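Long-range contact in beta-1,4-exocellulase (Thermobifida fusca, PDB 4B4H), which probably hydrolyses cellulose as a cellobiohydrolase, this chain being the catalytic domain of a longer secreted enzyme of glycoside hydrolase family 6: residues R320-N325 with G388-G393. Residues are numbered along the deposited sequence; the frame is centred on the assembly and turned at random.
Sequences RIHPGN and GNNPSG
N325 and S392 bring the two irregular segments together at a CA-CA distance of 5.7 Å, while H322 and G388 stand 6.8 Å apart; a type I beta turn runs from H322 to N325, with N325 N bonded to H322 O. One side-chain hydrogen bond spans the contact, from N325 ND2 to P391 O (3.0 Å). The donor lies in the carbonyl plane, but the N-H...O angle of 135° shows a bent bond. N387 ND2 holds N325 OD1, so both ends of this buried amide are engaged and its rotation is defined. The N325 side chain lies about 6 Å from that of W326, a predicted substrate-binding residue.

The imidazole of H322 lies between two neighbours: P323 CD over one face and G388 N, 3.4 Å from H322 NE2, over the other. The latter is packing, since its angle is poor for a hydrogen bond. A chi1 of -171° sets the ring beside the carbonyl carbon, where ND1 accepts a hydrogen bond from the turn's own G324 N (2.9 Å), tilted out of the ring plane. The N390 side chain crosses that of H322 at about a right angle, ring and amide planes 34° apart; its ND2 is bonded to N387 O. On the more exposed side, I321 CG2 makes a van der Waals contact with N390 OD1 (3.3 Å) and I321 CD1 an apolar one with P391 CB (3.8 Å). N389, directed away, binds calcium in another structure of this protein; none is bound here.

Q329, bonded to S392 O, and backbone hydrogen bonding of G393 with A330 extend the junction, which joins the loop between helix 308-315 and strand 339-340 to the one between strand 346-350 and helix 406-414.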
# COMPACT_ATOMS: atom_id res chain seq x y z
N ARG A 320 12.47 10.23 5.38
CA ARG A 320 13.22 9.38 4.46
C ARG A 320 14.20 10.18 3.60
O ARG A 320 14.06 11.38 3.43
CB ARG A 320 12.27 8.61 3.58
CG ARG A 320 11.57 7.48 4.30
CD ARG A 320 10.63 6.77 3.35
NE ARG A 320 9.47 7.59 3.01
CZ ARG A 320 8.57 7.26 2.10
NH1 ARG A 320 8.70 6.14 1.39
NH2 ARG A 320 7.52 8.05 1.89
N ILE A 321 15.17 9.49 3.01
CA ILE A 321 16.13 10.18 2.14
C ILE A 321 15.45 10.57 0.83
O ILE A 321 15.71 11.64 0.27
CB ILE A 321 17.41 9.34 1.88
CG1 ILE A 321 18.13 9.07 3.22
CG2 ILE A 321 18.35 10.04 0.89
CD1 ILE A 321 19.29 8.10 3.16
N HIS A 322 14.55 9.71 0.36
CA HIS A 322 13.89 9.85 -0.93
C HIS A 322 12.59 9.10 -0.86
O HIS A 322 12.54 8.05 -0.23
CB HIS A 322 14.76 9.21 -1.99
CG HIS A 322 14.30 9.48 -3.39
ND1 HIS A 322 13.40 8.72 -4.02
CD2 HIS A 322 14.69 10.47 -4.30
CE1 HIS A 322 13.19 9.20 -5.26
NE2 HIS A 322 13.98 10.26 -5.43
N PRO A 323 11.52 9.62 -1.51
CA PRO A 323 10.23 8.91 -1.41
C PRO A 323 10.19 7.52 -2.06
O PRO A 323 9.30 6.74 -1.74
CB PRO A 323 9.23 9.88 -2.05
CG PRO A 323 10.04 10.79 -2.90
CD PRO A 323 11.41 10.87 -2.29
N GLY A 324 11.16 7.21 -2.92
CA GLY A 324 11.31 5.88 -3.51
C GLY A 324 11.93 4.82 -2.59
O GLY A 324 12.06 3.65 -2.98
N ASN A 325 12.34 5.22 -1.39
CA ASN A 325 12.82 4.25 -0.40
C ASN A 325 11.68 3.57 0.36
O ASN A 325 11.04 4.18 1.24
CB ASN A 325 13.80 4.91 0.57
CG ASN A 325 15.13 5.26 -0.08
OD1 ASN A 325 15.46 4.75 -1.16
ND2 ASN A 325 15.92 6.08 0.61
N GLY A 388 16.38 8.26 -6.67
CA GLY A 388 17.37 9.33 -6.73
C GLY A 388 18.82 8.92 -6.47
O GLY A 388 19.62 9.72 -5.98
N ASN A 389 19.15 7.67 -6.77
CA ASN A 389 20.50 7.14 -6.52
C ASN A 389 21.02 7.44 -5.09
O ASN A 389 22.13 7.95 -4.88
CB ASN A 389 21.46 7.65 -7.60
CG ASN A 389 21.38 6.84 -8.87
OD1 ASN A 389 22.05 5.82 -9.02
ND2 ASN A 389 20.53 7.26 -9.79
N ASN A 390 20.19 7.06 -4.13
CA ASN A 390 20.41 7.33 -2.71
C ASN A 390 20.61 6.05 -1.93
O ASN A 390 20.17 4.99 -2.37
CB ASN A 390 19.18 8.04 -2.16
CG ASN A 390 19.10 9.49 -2.58
OD1 ASN A 390 19.86 10.33 -2.08
ND2 ASN A 390 18.16 9.81 -3.47
N PRO A 391 21.23 6.14 -0.73
CA PRO A 391 21.16 5.00 0.17
C PRO A 391 19.71 4.53 0.30
O PRO A 391 18.77 5.34 0.21
CB PRO A 391 21.66 5.58 1.50
CG PRO A 391 22.59 6.65 1.09
CD PRO A 391 22.00 7.26 -0.15
N SER A 392 19.55 3.23 0.51
CA SER A 392 18.24 2.57 0.50
C SER A 392 17.41 2.97 1.71
O SER A 392 16.17 2.90 1.70
CB SER A 392 18.42 1.06 0.57
OG SER A 392 19.06 0.72 1.80
N GLY A 393 18.12 3.34 2.78
CA GLY A 393 17.45 3.74 4.02
C GLY A 393 16.88 2.59 4.82
O GLY A 393 16.18 2.79 5.80